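Local coordinates for putative lipase (PDB 3BZW), which is probably a lysophospholipase-like esterase of the GDSL/SGNH hydrolase family, although its substrate is not established, at residues D73-A78 and I147-T152; I92-G97 and T152-L157. One frame throughout, in Å; residues are numbered along the deposited sequence.

Interaction 1. Residues D73-A78 and I147-T152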
ATOM      1  N   ASP A  73       1.079 -37.932 -13.386  1.00  6.70           N
ATOM      2  CA  ASP A  73       1.837 -39.007 -14.018  1.00  7.79           C
ATOM      3  C   ASP A  73       3.309 -39.025 -13.594  1.00  7.10           C
ATOM      4  O   ASP A  73       4.072 -39.886 -14.032  1.00  7.62           O
ATOM      5  CB  ASP A  73       1.732 -38.877 -15.546  1.00  8.02           C
ATOM      6  CG  ASP A  73       2.130 -40.154 -16.279  1.00 10.13           C
ATOM      7  OD1 ASP A  73       1.618 -41.237 -15.911  1.00  6.46           O
ATOM      8  OD2 ASP A  73       2.941 -40.071 -17.228  1.00  7.56           O
ATOM      9  N   VAL A  74       3.705 -38.091 -12.733  1.00  4.79           N
ATOM     10  CA  VAL A  74       5.094 -38.022 -12.280  1.00  5.90           C
ATOM     11  C   VAL A  74       5.550 -39.282 -11.536  1.00  5.23           C
ATOM     12  O   VAL A  74       6.645 -39.782 -11.780  1.00  4.02           O
ATOM     13  CB  VAL A  74       5.334 -36.767 -11.407  1.00  4.33           C
ATOM     14  CG1 VAL A  74       6.710 -36.834 -10.736  1.00  6.54           C
ATOM     15  CG2 VAL A  74       5.249 -35.518 -12.285  1.00  3.23           C
ATOM     16  N   PRO A  75       4.726 -39.806 -10.610  1.00  6.53           N
ATOM     17  CA  PRO A  75       5.132 -41.017  -9.890  1.00  6.09           C
ATOM     18  C   PRO A  75       5.372 -42.199 -10.836  1.00  6.29           C
ATOM     19  O   PRO A  75       6.354 -42.927 -10.693  1.00  6.10           O
ATOM     20  CB  PRO A  75       3.958 -41.262  -8.942  1.00  7.46           C
ATOM     21  CG  PRO A  75       3.521 -39.865  -8.613  1.00  6.67           C
ATOM     22  CD  PRO A  75       3.538 -39.200  -9.979  1.00  6.94           C
ATOM     23  N   ARG A  76       4.471 -42.389 -11.797  1.00  5.40           N
ATOM     24  CA  ARG A  76       4.597 -43.491 -12.751  1.00  7.42           C
ATOM     25  C   ARG A  76       5.870 -43.367 -13.579  1.00  6.21           C
ATOM     26  O   ARG A  76       6.567 -44.356 -13.814  1.00  5.75           O
ATOM     27  CB  ARG A  76       3.401 -43.533 -13.701  1.00  8.63           C
ATOM     28  CG  ARG A  76       3.449 -44.698 -14.689  1.00 12.48           C
ATOM     29  CD  ARG A  76       2.457 -44.505 -15.834  1.00 15.11           C
ATOM     30  NE  ARG A  76       2.886 -43.448 -16.749  1.00 14.68           N
ATOM     31  CZ  ARG A  76       3.868 -43.578 -17.637  1.00 14.70           C
ATOM     32  NH1 ARG A  76       4.527 -44.725 -17.742  1.00 15.43           N
ATOM     33  NH2 ARG A  76       4.201 -42.556 -18.410  1.00 13.83           N
ATOM     34  N   GLN A  77       6.170 -42.155 -14.035  1.00  5.47           N
ATOM     35  CA  GLN A  77       7.374 -41.950 -14.826  1.00  5.15           C
ATOM     36  C   GLN A  77       8.617 -42.150 -13.959  1.00  4.18           C
ATOM     37  O   GLN A  77       9.611 -42.709 -14.414  1.00  5.23           O
ATOM     38  CB  GLN A  77       7.374 -40.551 -15.455  1.00  3.23           C
ATOM     39  CG  GLN A  77       6.424 -40.412 -16.653  1.00  3.13           C
ATOM     40  CD  GLN A  77       6.517 -39.049 -17.326  1.00  4.45           C
ATOM     41  OE1 GLN A  77       7.601 -38.473 -17.435  1.00  5.47           O
ATOM     42  NE2 GLN A  77       5.382 -38.537 -17.801  1.00  2.46           N
ATOM     43  N   ALA A  78       8.555 -41.701 -12.709  1.00  5.41           N
ATOM     44  CA  ALA A  78       9.687 -41.852 -11.798  1.00  6.39           C
ATOM     45  C   ALA A  78       9.913 -43.331 -11.503  1.00  7.02           C
ATOM     46  O   ALA A  78      11.050 -43.797 -11.436  1.00  6.60           O
ATOM     47  CB  ALA A  78       9.426 -41.094 -10.500  1.00  6.70           C
ATOM     48  N   ILE A 147       1.494 -32.325  -6.828  1.00  5.26           N
ATOM     49  CA  ILE A 147       2.884 -31.956  -6.610  1.00  5.32           C
ATOM     50  C   ILE A 147       3.369 -32.600  -5.309  1.00  6.37           C
ATOM     51  O   ILE A 147       4.497 -33.090  -5.235  1.00  4.46           O
ATOM     52  CB  ILE A 147       3.054 -30.417  -6.552  1.00  5.30           C
ATOM     53  CG1 ILE A 147       2.783 -29.823  -7.940  1.00  5.07           C
ATOM     54  CG2 ILE A 147       4.466 -30.057  -6.105  1.00  5.83           C
ATOM     55  CD1 ILE A 147       2.781 -28.299  -7.985  1.00  4.43           C
ATOM     56  N   ASN A 148       2.513 -32.608  -4.289  1.00  5.96           N
ATOM     57  CA  ASN A 148       2.879 -33.219  -3.013  1.00  5.55           C
ATOM     58  C   ASN A 148       3.182 -34.702  -3.224  1.00  5.26           C
ATOM     59  O   ASN A 148       4.197 -35.211  -2.746  1.00  5.08           O
ATOM     60  CB  ASN A 148       1.748 -33.080  -1.986  1.00  5.18           C
ATOM     61  CG  ASN A 148       1.615 -31.667  -1.446  1.00  5.92           C
ATOM     62  OD1 ASN A 148       2.557 -30.875  -1.492  1.00  5.33           O
ATOM     63  ND2 ASN A 148       0.442 -31.355  -0.904  1.00  5.93           N
ATOM     64  N   ILE A 149       2.293 -35.388  -3.937  1.00  4.74           N
ATOM     65  CA  ILE A 149       2.466 -36.813  -4.220  1.00  5.38           C
ATOM     66  C   ILE A 149       3.708 -37.045  -5.088  1.00  6.19           C
ATOM     67  O   ILE A 149       4.508 -37.949  -4.824  1.00  4.85           O
ATOM     68  CB  ILE A 149       1.241 -37.388  -4.971  1.00  6.98           C
ATOM     69  CG1 ILE A 149       0.016 -37.388  -4.054  1.00  7.59           C
ATOM     70  CG2 ILE A 149       1.555 -38.794  -5.478  1.00  7.15           C
ATOM     71  CD1 ILE A 149      -1.295 -37.721  -4.759  1.00 10.23           C
ATOM     72  N   GLY A 150       3.859 -36.220  -6.120  1.00  5.46           N
ATOM     73  CA  GLY A 150       4.989 -36.350  -7.026  1.00  6.13           C
ATOM     74  C   GLY A 150       6.362 -36.145  -6.411  1.00  7.09           C
ATOM     75  O   GLY A 150       7.270 -36.952  -6.620  1.00  6.86           O
ATOM     76  N   ILE A 151       6.532 -35.062  -5.662  1.00  5.99           N
ATOM     77  CA  ILE A 151       7.820 -34.802  -5.039  1.00  6.40           C
ATOM     78  C   ILE A 151       8.116 -35.848  -3.962  1.00  7.02           C
ATOM     79  O   ILE A 151       9.268 -36.235  -3.764  1.00  6.80           O
ATOM     80  CB  ILE A 151       7.881 -33.372  -4.455  1.00  4.95           C
ATOM     81  CG1 ILE A 151       7.782 -32.354  -5.603  1.00  7.00           C
ATOM     82  CG2 ILE A 151       9.189 -33.163  -3.704  1.00  5.06           C
ATOM     83  CD1 ILE A 151       7.853 -30.900  -5.171  1.00  6.87           C
ATOM     84  N   THR A 152       7.078 -36.316  -3.276  1.00  6.83           N
ATOM     85  CA  THR A 152       7.257 -37.339  -2.252  1.00  6.61           C
ATOM     86  C   THR A 152       7.854 -38.596  -2.882  1.00  7.03           C
ATOM     87  O   THR A 152       8.852 -39.136  -2.398  1.00  6.33           O
ATOM     88  CB  THR A 152       5.909 -37.700  -1.588  1.00  9.22           C
ATOM     89  OG1 THR A 152       5.491 -36.618  -0.749  1.00  9.83           O
ATOM     90  CG2 THR A 152       6.038 -38.974  -0.754  1.00 10.78           C
TER
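Pro75 and Gly150 contribute the largest buried surfaces to this contact, with Val74 and Ile149 beside them. The Pro75 ring reaches across at its CG, which lies 4.1 Å from Gly150 CA. The same CG meets Ile149 CG2 at 3.9 Å, and these two side chains cross at about a right angle. In Ile149 the CG2 branch makes this touch, while CG1 takes the other branch position beside the backbone N. Val74 CG1 also lies 4.1 Å from Gly150 CA, beside the Pro75 ring. That methyl lies anti to the Val74 backbone N (chi1 170°). Gly150 presents bare backbone to Pro75 and Val74. With no side chain at Gly150, the backbones come close: the CA atoms of Pro75 and Gly150 are 5.5 Å apart. The side chains that meet are apolar, and no hydrogen bond crosses the contact.

Away from this interface, polar groups fix the start of helix 74-85. Arg76 grips the Asp73 carboxylate side-on, with NE 2.7 Å from OD1 and NH2 3.0 Å from OD2. Gln77 NE2 also donates to Asp73 OD2, at 2.9 Å and nearly straight (172°). Arg69 adds a salt bridge to the same oxygen, so the carboxylate is tightly held. Nearby positive charges would probably favour its ionised form.

The two helix segments run almost parallel, 14° apart, with their axes 9.0 Å apart. Helices 74-85 and 143-157 lie side by side against one face of the parallel sheet, as in the three-layer alpha/beta/alpha fold of SGNH hydrolases.

Interaction 2. Residues I92-G97 and T152-L157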
ATOM      1  N   ILE A  92      17.723 -35.953 -12.143  1.00  9.02           N
ATOM      2  CA  ILE A  92      16.381 -35.988 -12.705  1.00  9.14           C
ATOM      3  C   ILE A  92      15.791 -34.599 -12.893  1.00  7.82           C
ATOM      4  O   ILE A  92      15.841 -33.765 -11.989  1.00  8.35           O
ATOM      5  CB  ILE A  92      15.430 -36.779 -11.782  1.00  8.86           C
ATOM      6  CG1 ILE A  92      15.970 -38.193 -11.585  1.00 10.24           C
ATOM      7  CG2 ILE A  92      14.018 -36.813 -12.372  1.00  8.63           C
ATOM      8  CD1 ILE A  92      15.163 -39.013 -10.623  1.00 10.70           C
ATOM      9  N   LEU A  93      15.244 -34.358 -14.078  1.00  6.82           N
ATOM     10  CA  LEU A  93      14.597 -33.090 -14.380  1.00  6.94           C
ATOM     11  C   LEU A  93      13.106 -33.355 -14.563  1.00  7.06           C
ATOM     12  O   LEU A  93      12.716 -34.303 -15.256  1.00  6.19           O
ATOM     13  CB  LEU A  93      15.159 -32.466 -15.660  1.00  7.26           C
ATOM     14  CG  LEU A  93      16.627 -32.039 -15.689  1.00 10.59           C
ATOM     15  CD1 LEU A  93      16.899 -31.300 -16.993  1.00  9.69           C
ATOM     16  CD2 LEU A  93      16.942 -31.139 -14.504  1.00 12.35           C
ATOM     17  N   VAL A  94      12.280 -32.528 -13.933  1.00  6.40           N
ATOM     18  CA  VAL A  94      10.833 -32.666 -14.033  1.00  5.82           C
ATOM     19  C   VAL A  94      10.300 -31.383 -14.666  1.00  7.02           C
ATOM     20  O   VAL A  94      10.351 -30.314 -14.063  1.00  5.97           O
ATOM     21  CB  VAL A  94      10.197 -32.864 -12.643  1.00  7.72           C
ATOM     22  CG1 VAL A  94       8.711 -33.157 -12.790  1.00  7.42           C
ATOM     23  CG2 VAL A  94      10.903 -34.005 -11.907  1.00  6.76           C
ATOM     24  N   PHE A  95       9.792 -31.512 -15.887  1.00  5.32           N
ATOM     25  CA  PHE A  95       9.275 -30.395 -16.679  1.00  5.33           C
ATOM     26  C   PHE A  95       7.806 -30.738 -16.940  1.00  5.78           C
ATOM     27  O   PHE A  95       7.476 -31.315 -17.971  1.00  5.31           O
ATOM     28  CB  PHE A  95      10.082 -30.356 -17.984  1.00  5.48           C
ATOM     29  CG  PHE A  95       9.867 -29.131 -18.823  1.00  5.94           C
ATOM     30  CD1 PHE A  95      10.365 -29.086 -20.124  1.00  7.45           C
ATOM     31  CD2 PHE A  95       9.196 -28.022 -18.325  1.00  6.46           C
ATOM     32  CE1 PHE A  95      10.197 -27.954 -20.914  1.00  6.98           C
ATOM     33  CE2 PHE A  95       9.023 -26.880 -19.113  1.00  7.26           C
ATOM     34  CZ  PHE A  95       9.524 -26.850 -20.405  1.00  7.61           C
HETATM   35  N   MSE A  96       6.929 -30.359 -16.014  1.00  5.93           N
HETATM   36  CA  MSE A  96       5.519 -30.731 -16.115  1.00  6.27           C
HETATM   37  C   MSE A  96       4.543 -29.689 -15.566  1.00  5.76           C
HETATM   38  O   MSE A  96       4.902 -28.880 -14.715  1.00  4.58           O
HETATM   39  CB  MSE A  96       5.330 -32.033 -15.328  1.00  8.81           C
HETATM   40  CG  MSE A  96       3.967 -32.689 -15.441  1.00 11.58           C
HETATM   41 SE   MSE A  96       3.859 -33.782 -17.010  1.00 18.46          SE
HETATM   42  CE  MSE A  96       4.597 -35.428 -16.276  1.00 13.95           C
ATOM     43  N   GLY A  97       3.301 -29.720 -16.050  1.00  5.02           N
ATOM     44  CA  GLY A  97       2.306 -28.798 -15.535  1.00  4.84           C
ATOM     45  C   GLY A  97       1.445 -28.041 -16.524  1.00  5.19           C
ATOM     46  O   GLY A  97       0.315 -27.670 -16.201  1.00  5.16           O
ATOM     47  N   THR A 152       7.078 -36.316  -3.276  1.00  6.83           N
ATOM     48  CA  THR A 152       7.257 -37.339  -2.252  1.00  6.61           C
ATOM     49  C   THR A 152       7.854 -38.596  -2.882  1.00  7.03           C
ATOM     50  O   THR A 152       8.852 -39.136  -2.398  1.00  6.33           O
ATOM     51  CB  THR A 152       5.909 -37.700  -1.588  1.00  9.22           C
ATOM     52  OG1 THR A 152       5.491 -36.618  -0.749  1.00  9.83           O
ATOM     53  CG2 THR A 152       6.038 -38.974  -0.754  1.00 10.78           C
ATOM     54  N   GLN A 153       7.244 -39.048  -3.974  1.00  7.46           N
ATOM     55  CA  GLN A 153       7.703 -40.242  -4.675  1.00  7.73           C
ATOM     56  C   GLN A 153       9.093 -40.048  -5.278  1.00  8.17           C
ATOM     57  O   GLN A 153       9.911 -40.968  -5.270  1.00  8.29           O
ATOM     58  CB  GLN A 153       6.698 -40.631  -5.761  1.00  8.46           C
ATOM     59  CG  GLN A 153       5.343 -41.040  -5.192  1.00 12.60           C
ATOM     60  CD  GLN A 153       5.453 -42.223  -4.239  1.00 16.53           C
ATOM     61  OE1 GLN A 153       4.717 -42.314  -3.253  1.00 20.50           O
ATOM     62  NE2 GLN A 153       6.370 -43.134  -4.533  1.00 17.04           N
ATOM     63  N   LEU A 154       9.364 -38.856  -5.799  1.00  6.32           N
ATOM     64  CA  LEU A 154      10.679 -38.588  -6.372  1.00  5.75           C
ATOM     65  C   LEU A 154      11.758 -38.713  -5.298  1.00  6.08           C
ATOM     66  O   LEU A 154      12.809 -39.313  -5.529  1.00  7.05           O
ATOM     67  CB  LEU A 154      10.720 -37.183  -6.989  1.00  6.04           C
ATOM     68  CG  LEU A 154      10.059 -37.038  -8.366  1.00  7.45           C
ATOM     69  CD1 LEU A 154       9.842 -35.568  -8.698  1.00  6.73           C
ATOM     70  CD2 LEU A 154      10.941 -37.709  -9.415  1.00  8.30           C
ATOM     71  N   LYS A 155      11.493 -38.150  -4.122  1.00  5.31           N
ATOM     72  CA  LYS A 155      12.454 -38.197  -3.026  1.00  6.02           C
ATOM     73  C   LYS A 155      12.555 -39.588  -2.410  1.00  5.64           C
ATOM     74  O   LYS A 155      13.620 -39.994  -1.957  1.00  8.88           O
ATOM     75  CB  LYS A 155      12.091 -37.159  -1.954  1.00  7.17           C
ATOM     76  CG  LYS A 155      12.415 -35.720  -2.365  1.00  5.84           C
ATOM     77  CD  LYS A 155      12.035 -34.726  -1.273  1.00  3.02           C
ATOM     78  CE  LYS A 155      12.424 -33.307  -1.649  1.00  4.28           C
ATOM     79  NZ  LYS A 155      13.905 -33.088  -1.620  1.00  3.84           N
ATOM     80  N   LYS A 156      11.447 -40.320  -2.400  1.00  6.26           N
ATOM     81  CA  LYS A 156      11.443 -41.676  -1.852  1.00  6.78           C
ATOM     82  C   LYS A 156      12.247 -42.626  -2.743  1.00  7.17           C
ATOM     83  O   LYS A 156      12.977 -43.487  -2.249  1.00  6.15           O
ATOM     84  CB  LYS A 156      10.007 -42.198  -1.729  1.00 10.21           C
ATOM     85  CG  LYS A 156       9.244 -41.690  -0.513  1.00 14.02           C
ATOM     86  CD  LYS A 156       7.787 -42.136  -0.567  1.00 18.40           C
ATOM     87  CE  LYS A 156       7.283 -42.591   0.792  1.00 23.60           C
ATOM     88  NZ  LYS A 156       7.988 -43.825   1.250  1.00 25.77           N
ATOM     89  N   LEU A 157      12.111 -42.457  -4.054  1.00  6.93           N
ATOM     90  CA  LEU A 157      12.805 -43.309  -5.015  1.00  7.31           C
ATOM     91  C   LEU A 157      14.255 -42.907  -5.276  1.00  7.30           C
ATOM     92  O   LEU A 157      15.118 -43.763  -5.493  1.00  6.23           O
ATOM     93  CB  LEU A 157      12.043 -43.318  -6.343  1.00  7.64           C
ATOM     94  CG  LEU A 157      10.634 -43.917  -6.338  1.00  9.58           C
ATOM     95  CD1 LEU A 157       9.923 -43.557  -7.633  1.00 10.50           C
ATOM     96  CD2 LEU A 157      10.714 -45.429  -6.170  1.00 12.22           C
TER
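No flat group lies between Val94 and Leu154, whose methyls form the closest touch here. The one aromatic ring of these segments, Phe95, takes no part; it meets Phe216 edge-to-face. Across the contact Val94 and Leu154 reach toward each other, tip to tip. Val94 CG2 comes 3.7 Å from Leu154 CD1. This CG2 is the branch anti to the carbonyl carbon, while CG1 is anti to the backbone N (chi1 -174°). The second methyl of Leu154, CD2, lies more loosely by Ile92 CG2, at 4.4 Å. Leu154 thus spreads its fork over two strand residues that point to the helix. All three side chains are buried, and the contact is apolar throughout.

Leu154 also touches Ile32 of strand 28-33 and Val74 of helix 74-85, and Ile92 packs on Leu81 of that helix. The backbones of Ile92 and Val94 bond to strand 162-166, while that of Leu93 bonds to strand 28-33. Helix 143-157 therefore rests on an inner strand of the parallel sheet, beside helix 74-85.

Interactions 1 and 2 are centred about 5 Å apart and share helix 143-157. The turn at Gly150 meets helix 74-85; the next turn meets strand 91-95 and helix 74-85 as well. Leu154 joins them: its CD1 is 3.9 Å from Val74 CG1, and its CD2 is 3.9 Å from Ala78 CB. The two contacts thus belong to one apolar cluster. Toward the end of the sheet where the active site probably lies, as in SGNH hydrolases, Gln77 NE2 is 3.6 Å from Met96 CE (selenomethionine). Gln77 OE1 also accepts from Gly33 N, at the start of the Gly-Asp-Ser sequence. Gly97 opens a Gly-Thr-Asn-Asp sequence, consistent with the block that helps form the oxyanion hole.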